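Local coordinates for protein AbyA5 (Verrucosispora maris, PDB 4YWF) that catalyses acetate elimination in spirotetronate biosynthesis, acting as an esterase-like lyase of the alpha/beta-hydrolase superfamily, at residues A105-W110 / I154-A159; P160-L165 / A172-M177; D262-L267 / A273-H278. The protein carries 4 engineered substitutions. All coordinates share one frame; numbering follows the deposited sequence.

Contact 1. Residues A105-W110 / I154-A159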
loop_
_atom_site.group_PDB
_atom_site.type_symbol
_atom_site.label_atom_id
_atom_site.label_comp_id
_atom_site.label_asym_id
_atom_site.label_seq_id
_atom_site.Cartn_x
_atom_site.Cartn_y
_atom_site.Cartn_z
ATOM N N ALA A 105 -14.439 -8.557 8.103
ATOM C CA ALA A 105 -15.453 -8.658 9.163
ATOM C C ALA A 105 -14.918 -8.470 10.607
ATOM O O ALA A 105 -15.554 -7.755 11.401
ATOM C CB ALA A 105 -16.213 -9.985 9.061
ATOM N N VAL A 106 -13.803 -9.129 10.966
ATOM C CA VAL A 106 -13.260 -8.995 12.294
ATOM C C VAL A 106 -12.708 -7.595 12.501
ATOM O O VAL A 106 -12.831 -7.020 13.560
ATOM C CB VAL A 106 -12.192 -10.059 12.723
ATOM C CG1 VAL A 106 -12.830 -11.413 12.737
ATOM C CG2 VAL A 106 -10.959 -10.063 11.862
ATOM N N PHE A 107 -12.074 -7.038 11.473
ATOM C CA PHE A 107 -11.652 -5.680 11.582
ATOM C C PHE A 107 -12.865 -4.707 11.773
ATOM O O PHE A 107 -12.794 -3.752 12.632
ATOM C CB PHE A 107 -10.765 -5.234 10.429
ATOM C CG PHE A 107 -10.288 -3.855 10.617
ATOM C CD1 PHE A 107 -9.219 -3.607 11.452
ATOM C CD2 PHE A 107 -11.048 -2.790 10.153
ATOM C CE1 PHE A 107 -8.823 -2.313 11.758
ATOM C CE2 PHE A 107 -10.667 -1.487 10.445
ATOM C CZ PHE A 107 -9.554 -1.264 11.270
ATOM N N ASP A 108 -13.933 -4.953 11.020
ATOM C CA ASP A 108 -15.139 -4.105 11.057
ATOM C C ASP A 108 -15.686 -4.107 12.512
ATOM O O ASP A 108 -16.112 -3.062 13.036
ATOM C CB ASP A 108 -16.183 -4.600 10.096
ATOM C CG ASP A 108 -17.407 -3.677 10.002
ATOM O OD1 ASP A 108 -17.398 -2.446 10.245
ATOM O OD2 ASP A 108 -18.448 -4.197 9.659
ATOM N N ARG A 109 -15.688 -5.298 13.110
ATOM C CA ARG A 109 -16.125 -5.551 14.463
ATOM C C ARG A 109 -15.206 -4.786 15.454
ATOM O O ARG A 109 -15.694 -4.018 16.289
ATOM C CB ARG A 109 -16.192 -7.051 14.728
ATOM N N TRP A 110 -13.889 -4.866 15.266
ATOM C CA TRP A 110 -12.986 -4.065 16.102
ATOM C C TRP A 110 -13.158 -2.549 16.037
ATOM O O TRP A 110 -13.152 -1.851 17.058
ATOM C CB TRP A 110 -11.546 -4.356 15.755
ATOM C CG TRP A 110 -10.583 -3.547 16.568
ATOM C CD1 TRP A 110 -10.124 -3.840 17.804
ATOM C CD2 TRP A 110 -9.899 -2.370 16.159
ATOM N NE1 TRP A 110 -9.233 -2.915 18.201
ATOM C CE2 TRP A 110 -9.058 -1.998 17.211
ATOM C CE3 TRP A 110 -9.917 -1.597 15.002
ATOM C CZ2 TRP A 110 -8.240 -0.854 17.163
ATOM C CZ3 TRP A 110 -9.125 -0.471 14.945
ATOM C CH2 TRP A 110 -8.315 -0.089 16.029
ATOM N N ILE A 154 -3.280 -5.333 1.882
ATOM C CA ILE A 154 -4.653 -4.888 2.079
ATOM C C ILE A 154 -4.735 -3.811 3.142
ATOM O O ILE A 154 -3.850 -3.662 3.945
ATOM C CB ILE A 154 -5.629 -6.043 2.435
ATOM C CG1 ILE A 154 -5.265 -6.654 3.793
ATOM C CG2 ILE A 154 -5.734 -6.997 1.266
ATOM C CD1 ILE A 154 -6.392 -7.488 4.388
ATOM N N LYS A 155 -5.836 -3.084 3.135
ATOM C CA LYS A 155 -5.939 -1.802 3.848
ATOM C C LYS A 155 -6.091 -2.036 5.365
ATOM O O LYS A 155 -5.763 -1.169 6.213
ATOM C CB LYS A 155 -7.150 -1.013 3.287
ATOM C CG LYS A 155 -8.496 -1.755 3.334
ATOM C CD LYS A 155 -9.645 -1.028 2.601
ATOM C CE LYS A 155 -10.977 -1.757 2.792
ATOM N NZ LYS A 155 -10.962 -3.212 2.456
ATOM N N GLU A 156 -6.532 -3.237 5.712
ATOM C CA GLU A 156 -6.642 -3.637 7.080
ATOM C C GLU A 156 -5.270 -3.799 7.726
ATOM O O GLU A 156 -5.175 -3.815 8.945
ATOM C CB GLU A 156 -7.475 -4.936 7.205
ATOM C CG GLU A 156 -8.996 -4.691 6.976
ATOM C CD GLU A 156 -9.375 -4.658 5.504
ATOM O OE1 GLU A 156 -8.561 -5.116 4.625
ATOM O OE2 GLU A 156 -10.464 -4.149 5.205
ATOM N N GLN A 157 -4.201 -3.824 6.935
ATOM C CA GLN A 157 -2.857 -3.891 7.503
ATOM C C GLN A 157 -2.536 -2.578 8.222
ATOM O O GLN A 157 -1.851 -2.556 9.250
ATOM C CB GLN A 157 -1.833 -4.087 6.361
ATOM C CG GLN A 157 -0.618 -4.927 6.728
ATOM C CD GLN A 157 0.557 -4.711 5.775
ATOM O OE1 GLN A 157 0.410 -4.762 4.548
ATOM N NE2 GLN A 157 1.734 -4.471 6.340
ATOM N N TRP A 158 -3.011 -1.478 7.632
ATOM C CA TRP A 158 -2.756 -0.122 8.128
ATOM C C TRP A 158 -3.873 0.522 8.921
ATOM O O TRP A 158 -3.600 1.426 9.673
ATOM C CB TRP A 158 -2.473 0.819 6.942
ATOM C CG TRP A 158 -1.627 0.243 5.891
ATOM C CD1 TRP A 158 -2.009 -0.075 4.625
ATOM C CD2 TRP A 158 -0.265 -0.150 6.017
ATOM N NE1 TRP A 158 -0.946 -0.610 3.941
ATOM C CE2 TRP A 158 0.131 -0.684 4.784
ATOM C CE3 TRP A 158 0.654 -0.110 7.059
ATOM C CZ2 TRP A 158 1.425 -1.148 4.550
ATOM C CZ3 TRP A 158 1.951 -0.539 6.818
ATOM C CH2 TRP A 158 2.313 -1.067 5.573
ATOM N N ALA A 159 -5.127 0.084 8.740
ATOM C CA ALA A 159 -6.257 0.743 9.352
ATOM C C ALA A 159 -6.225 0.841 10.864
ATOM O O ALA A 159 -6.762 1.778 11.408
ATOM C CB ALA A 159 -7.573 0.079 8.902
#
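Phe107 lays its side chain from the helix against Glu156 and Ala159, reaching two residues about one turn apart in the facing loop. Its far end does the closest touching: CZ of Phe107 lies 3.4 Å from CB of Ala159, while CE1 and CE2 of the same ring reach that methyl at slightly greater range. At the root of the side chain, CB of Phe107 meets CG of Glu156 at 3.9 Å, a purely aliphatic contact. The reach depends on CG of Phe107 standing anti to the backbone N (chi1 -177°), which carries the ring outward from the helix. In Glu156 the bend at chi2 turns the carboxylate toward Lys155, ring and carboxylate planes standing 70° apart. Its OE2 accepts from NZ of Lys155 at 2.9 Å, in a salt bridge on the syn side and 16° out of the carboxylate plane. The same oxygen is also hydrogen-bonded to Trp132 NE1, and Trp132 meets Phe107 edge-to-face. With an alanine in place of Phe107, a gap would probably open beside Ala159 CB, and Trp132 would lose its aromatic partner. The contact seats helix 94-111 on the loop that follows strand 143-148, the loop that in alpha/beta hydrolases usually contributes to the oxyanion hole, and is thus a largely apolar junction between that helix and the hydrolase core.

Contact 2. Residues P160-L165 / A172-M177. Engineered in segment 172-177: Met177 (natural residue Leu).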
loop_
_atom_site.group_PDB
_atom_site.type_symbol
_atom_site.label_atom_id
_atom_site.label_comp_id
_atom_site.label_asym_id
_atom_site.label_seq_id
_atom_site.Cartn_x
_atom_site.Cartn_y
_atom_site.Cartn_z
ATOM N N PRO A 160 -5.594 -0.122 11.556
ATOM C CA PRO A 160 -5.623 -0.014 12.999
ATOM C C PRO A 160 -4.894 1.263 13.511
ATOM O O PRO A 160 -5.156 1.713 14.641
ATOM C CB PRO A 160 -4.865 -1.243 13.439
ATOM C CG PRO A 160 -4.998 -2.236 12.352
ATOM C CD PRO A 160 -5.128 -1.441 11.107
ATOM N N ILE A 161 -3.995 1.839 12.710
ATOM C CA ILE A 161 -3.287 3.072 13.166
ATOM C C ILE A 161 -3.997 4.372 12.814
ATOM O O ILE A 161 -3.505 5.436 13.212
ATOM C CB ILE A 161 -1.802 3.154 12.743
ATOM C CG1 ILE A 161 -1.636 3.131 11.218
ATOM C CG2 ILE A 161 -1.040 2.024 13.437
ATOM C CD1 ILE A 161 -0.181 3.295 10.745
ATOM N N LEU A 162 -5.164 4.303 12.160
ATOM C CA LEU A 162 -5.968 5.507 11.851
ATOM C C LEU A 162 -6.151 6.455 13.021
ATOM O O LEU A 162 -6.009 7.656 12.856
ATOM C CB LEU A 162 -7.316 5.145 11.242
ATOM C CG LEU A 162 -7.249 4.666 9.793
ATOM C CD1 LEU A 162 -8.549 4.008 9.339
ATOM C CD2 LEU A 162 -6.899 5.806 8.838
ATOM N N PRO A 163 -6.501 5.947 14.200
ATOM C CA PRO A 163 -6.709 6.923 15.300
ATOM C C PRO A 163 -5.436 7.698 15.618
ATOM O O PRO A 163 -5.516 8.883 15.943
ATOM C CB PRO A 163 -7.101 6.034 16.527
ATOM C CG PRO A 163 -7.478 4.730 15.935
ATOM C CD PRO A 163 -6.789 4.572 14.602
ATOM N N GLU A 164 -4.285 7.044 15.549
ATOM C CA GLU A 164 -3.031 7.741 15.878
ATOM C C GLU A 164 -2.652 8.739 14.793
ATOM O O GLU A 164 -2.212 9.826 15.090
ATOM C CB GLU A 164 -1.916 6.770 16.123
ATOM C CG GLU A 164 -2.140 5.960 17.386
ATOM C CD GLU A 164 -2.282 4.485 17.107
ATOM O OE1 GLU A 164 -1.236 3.820 17.164
ATOM O OE2 GLU A 164 -3.424 3.993 16.832
ATOM N N LEU A 165 -2.889 8.408 13.531
ATOM C CA LEU A 165 -2.760 9.419 12.451
ATOM C C LEU A 165 -3.722 10.616 12.561
ATOM O O LEU A 165 -3.330 11.774 12.397
ATOM C CB LEU A 165 -2.932 8.744 11.095
ATOM C CG LEU A 165 -1.894 7.717 10.679
ATOM C CD1 LEU A 165 -2.328 7.053 9.352
ATOM C CD2 LEU A 165 -0.517 8.321 10.519
ATOM N N ALA A 172 -7.314 11.008 7.798
ATOM C CA ALA A 172 -6.519 9.861 7.365
ATOM C C ALA A 172 -7.450 8.863 6.664
ATOM O O ALA A 172 -8.519 8.555 7.162
ATOM C CB ALA A 172 -5.776 9.203 8.544
ATOM N N VAL A 173 -7.060 8.451 5.464
ATOM C CA VAL A 173 -7.853 7.537 4.666
ATOM C C VAL A 173 -6.962 6.425 4.137
ATOM O O VAL A 173 -5.995 6.679 3.366
ATOM C CB VAL A 173 -8.433 8.219 3.462
ATOM C CG1 VAL A 173 -9.207 7.210 2.635
ATOM C CG2 VAL A 173 -9.322 9.387 3.878
ATOM N N VAL A 174 -7.272 5.200 4.499
ATOM C CA VAL A 174 -6.406 4.071 4.190
ATOM C C VAL A 174 -7.211 3.209 3.193
ATOM O O VAL A 174 -8.387 2.830 3.430
ATOM C CB VAL A 174 -6.065 3.240 5.438
ATOM C CG1 VAL A 174 -5.401 1.927 5.031
ATOM C CG2 VAL A 174 -5.137 4.028 6.391
ATOM N N THR A 175 -6.623 2.967 2.066
ATOM C CA THR A 175 -7.233 2.056 1.109
ATOM C C THR A 175 -6.170 1.080 0.578
ATOM O O THR A 175 -5.108 0.879 1.239
ATOM C CB THR A 175 -7.951 2.887 0.027
ATOM O OG1 THR A 175 -8.712 2.038 -0.858
ATOM C CG2 THR A 175 -6.934 3.720 -0.717
ATOM N N GLU A 176 -6.417 0.520 -0.609
ATOM C CA GLU A 176 -5.599 -0.559 -1.151
ATOM C C GLU A 176 -5.635 -0.449 -2.683
ATOM O O GLU A 176 -6.491 0.236 -3.242
ATOM C CB GLU A 176 -6.118 -1.947 -0.690
ATOM C CG GLU A 176 -7.632 -2.077 -0.933
ATOM C CD GLU A 176 -8.304 -3.047 0.031
ATOM O OE1 GLU A 176 -7.557 -3.727 0.725
ATOM O OE2 GLU A 176 -9.569 -3.129 0.060
HETATM N N MSE A 177 -4.678 -1.075 -3.350
HETATM C CA MSE A 177 -4.551 -0.951 -4.828
HETATM C C MSE A 177 -5.658 -1.615 -5.615
HETATM O O MSE A 177 -6.386 -2.425 -5.039
HETATM C CB MSE A 177 -3.185 -1.537 -5.266
HETATM C CG MSE A 177 -2.104 -0.511 -4.942
HETATM SE SE MSE A 177 -0.300 -1.054 -5.547
HETATM C CE MSE A 177 -0.658 -0.956 -7.508
#
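This is an apolar helix-on-sheet contact, formed where helix 162-167 packs against strand 171-174, the strand that follows it in the chain. No hydrogen bond crosses it, and all five touching residues are buried. Leu162 carries most of the load through one branch. Its CD1 continues the chain anti to CA (chi2 166°), which leaves CD2 as the branch turned to the strand. There Leu162 CD2 meets CG2 of Val174 at 3.5 Å and the methyl CB of Ala172 at 3.6 Å, a single methyl bridging two alternate residues of the strand. The contact belongs to the beta-alpha-beta unit made by strand 143-148, helix 162-167 and strand 171-174; by the alternation of the strand, Ala172 and Val174 point toward the helix, whereas Val173 points away from it. One turn of helix further along, Leu165 adds a second touch, its CB lying 3.8 Å from CB of Ala172, with CD1 of Leu165 a little farther off. The small Ala172 side chain thus sits under both leucines. Val174 takes part with CG2 alone, since CG1 stands anti to the backbone N (chi1 169°) and CG2 beside it. On the neighbouring strands of the sheet, Leu165 also rests on Leu145, and Leu162 on Trp132 and Ala134.

Contact 3. Residues D262-L267 / A273-H278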
loop_
_atom_site.group_PDB
_atom_site.type_symbol
_atom_site.label_atom_id
_atom_site.label_comp_id
_atom_site.label_asym_id
_atom_site.label_seq_id
_atom_site.Cartn_x
_atom_site.Cartn_y
_atom_site.Cartn_z
ATOM N N ASP A 262 3.063 -13.110 -10.598
ATOM C CA ASP A 262 1.712 -13.724 -10.663
ATOM C C ASP A 262 0.701 -12.769 -10.107
ATOM O O ASP A 262 -0.367 -12.565 -10.690
ATOM C CB ASP A 262 1.669 -14.987 -9.830
ATOM C CG ASP A 262 2.125 -16.232 -10.590
ATOM O OD1 ASP A 262 2.009 -16.291 -11.838
ATOM O OD2 ASP A 262 2.585 -17.170 -9.915
ATOM N N THR A 263 1.045 -12.165 -8.965
ATOM C CA THR A 263 0.191 -11.075 -8.437
ATOM C C THR A 263 -0.013 -9.958 -9.419
ATOM O O THR A 263 -1.140 -9.495 -9.655
ATOM C CB THR A 263 0.796 -10.508 -7.144
ATOM O OG1 THR A 263 0.909 -11.567 -6.235
ATOM C CG2 THR A 263 -0.057 -9.438 -6.538
ATOM N N LEU A 264 1.082 -9.490 -10.017
ATOM C CA LEU A 264 0.945 -8.379 -10.979
ATOM C C LEU A 264 0.043 -8.745 -12.128
ATOM O O LEU A 264 -0.763 -7.940 -12.594
ATOM C CB LEU A 264 2.309 -7.972 -11.568
ATOM C CG LEU A 264 3.101 -6.781 -11.017
ATOM C CD1 LEU A 264 4.182 -6.399 -12.041
ATOM C CD2 LEU A 264 2.248 -5.542 -10.710
ATOM N N ALA A 265 0.232 -9.955 -12.636
ATOM C CA ALA A 265 -0.627 -10.467 -13.672
ATOM C C ALA A 265 -2.089 -10.522 -13.185
ATOM O O ALA A 265 -2.978 -10.113 -13.912
ATOM C CB ALA A 265 -0.139 -11.821 -14.127
ATOM N N ARG A 266 -2.344 -10.957 -11.945
ATOM C CA ARG A 266 -3.752 -10.970 -11.467
ATOM C C ARG A 266 -4.275 -9.549 -11.409
ATOM O O ARG A 266 -5.291 -9.205 -12.014
ATOM C CB ARG A 266 -3.911 -11.600 -10.073
ATOM C CG ARG A 266 -5.332 -11.394 -9.500
ATOM C CD ARG A 266 -6.446 -12.037 -10.366
ATOM N NE ARG A 266 -6.227 -13.500 -10.503
ATOM C CZ ARG A 266 -6.917 -14.484 -9.898
ATOM N NH1 ARG A 266 -7.961 -14.243 -9.090
ATOM N NH2 ARG A 266 -6.538 -15.742 -10.120
ATOM N N LEU A 267 -3.563 -8.672 -10.705
ATOM C CA LEU A 267 -4.091 -7.300 -10.601
ATOM C C LEU A 267 -4.333 -6.603 -11.924
ATOM O O LEU A 267 -5.315 -5.892 -12.072
ATOM C CB LEU A 267 -3.227 -6.398 -9.690
ATOM C CG LEU A 267 -2.770 -6.928 -8.355
ATOM C CD1 LEU A 267 -1.917 -5.879 -7.722
ATOM C CD2 LEU A 267 -3.896 -7.363 -7.400
ATOM N N ALA A 273 3.395 -14.423 -18.786
ATOM C CA ALA A 273 4.041 -14.255 -20.106
ATOM C C ALA A 273 3.816 -12.870 -20.747
ATOM O O ALA A 273 4.612 -12.409 -21.567
ATOM C CB ALA A 273 3.480 -15.320 -21.057
ATOM N N THR A 274 2.684 -12.257 -20.432
ATOM C CA THR A 274 2.337 -10.982 -21.033
ATOM C C THR A 274 2.468 -9.762 -20.057
ATOM O O THR A 274 2.422 -8.637 -20.515
ATOM C CB THR A 274 0.907 -11.026 -21.619
ATOM O OG1 THR A 274 -0.029 -11.341 -20.584
ATOM C CG2 THR A 274 0.793 -12.085 -22.738
ATOM N N VAL A 275 2.629 -9.977 -18.756
ATOM C CA VAL A 275 2.443 -8.855 -17.823
ATOM C C VAL A 275 3.496 -7.756 -17.997
ATOM O O VAL A 275 3.154 -6.603 -18.141
ATOM C CB VAL A 275 2.289 -9.298 -16.340
ATOM C CG1 VAL A 275 3.503 -10.030 -15.832
ATOM C CG2 VAL A 275 1.948 -8.081 -15.449
ATOM N N PHE A 276 4.761 -8.108 -18.096
ATOM C CA PHE A 276 5.813 -7.101 -18.293
ATOM C C PHE A 276 5.715 -6.316 -19.587
ATOM O O PHE A 276 5.920 -5.104 -19.579
ATOM C CB PHE A 276 7.158 -7.730 -18.133
ATOM C CG PHE A 276 7.450 -8.086 -16.721
ATOM C CD1 PHE A 276 7.414 -7.086 -15.715
ATOM C CD2 PHE A 276 7.756 -9.361 -16.360
ATOM C CE1 PHE A 276 7.656 -7.395 -14.393
ATOM C CE2 PHE A 276 8.016 -9.670 -15.063
ATOM C CZ PHE A 276 7.964 -8.700 -14.072
ATOM N N ASP A 277 5.309 -6.987 -20.673
ATOM C CA ASP A 277 5.032 -6.319 -21.906
ATOM C C ASP A 277 3.903 -5.399 -21.671
ATOM O O ASP A 277 3.880 -4.245 -22.158
ATOM C CB ASP A 277 4.615 -7.287 -23.025
ATOM C CG ASP A 277 5.772 -7.923 -23.705
ATOM O OD1 ASP A 277 6.954 -7.498 -23.493
ATOM O OD2 ASP A 277 5.500 -8.871 -24.454
ATOM N N HIS A 278 2.941 -5.892 -20.902
ATOM C CA HIS A 278 1.772 -5.086 -20.622
ATOM C C HIS A 278 2.130 -3.745 -19.924
ATOM O O HIS A 278 1.498 -2.736 -20.192
ATOM C CB HIS A 278 0.732 -5.909 -19.837
ATOM C CG HIS A 278 -0.560 -5.187 -19.621
ATOM N ND1 HIS A 278 -1.416 -4.858 -20.645
ATOM C CD2 HIS A 278 -1.134 -4.713 -18.495
ATOM C CE1 HIS A 278 -2.457 -4.208 -20.170
ATOM N NE2 HIS A 278 -2.313 -4.110 -18.861
#
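Two consecutive helices joined by a short loop, 258-268 and 275-278, pack against each other within the helical insertion between strands 233-239 and 296-301. Val275 is the main contributor. Its CG2 is directed at the backbone of the longer helix, 3.8 Å from N of Ala265 and 3.9 Å from C of Leu264, and it stands equally near CB of Leu264. That branch is put there by chi1 of 61°, which sets CG2 anti to the backbone N and CG1 between N and the carbonyl carbon. Beside it, CB of Val275 meets CB of Ala265 at 4.1 Å. The alanine's small side chain is consistent with the close approach of the backbones, the CA atoms of Ala265 and Val275 being 5.4 Å apart. Phe276 gives a looser, flanking touch: its CE1 approaches CD1 of Leu264 at 4.3 Å, with the methyl oblique to the ring. Val261, about a turn before the residues touched, and Thr268, about a turn after, also receive Val275, and Val261 packs on Phe276 as well. No hydrogen bond links the two segments. The pair is a compact packing of consecutive helices, in the part of the alpha/beta-hydrolase chain after the sixth strand where lid or cap elements are commonly inserted.

In the fold
The chain illustrates closure in series: none of the three contacts nests within another or crosses it. Contact 1 closes the longest loop, returning to helix 94-111 after strands 118-124, 127-134 and 143-148 have been laid down. Contact 2 opens at the very next residue and closes a short helix-to-strand connection at the sheet. These two touch directly, Lys155 NZ forming a salt bridge with Glu176 OE2 at 2.8 Å, which links the loop of contact 1 to the chain just past strand 171-174. Much later, contact 3 closes a short loop between helices of the insertion, its centre about 28 Å from the centres of both others and touching neither.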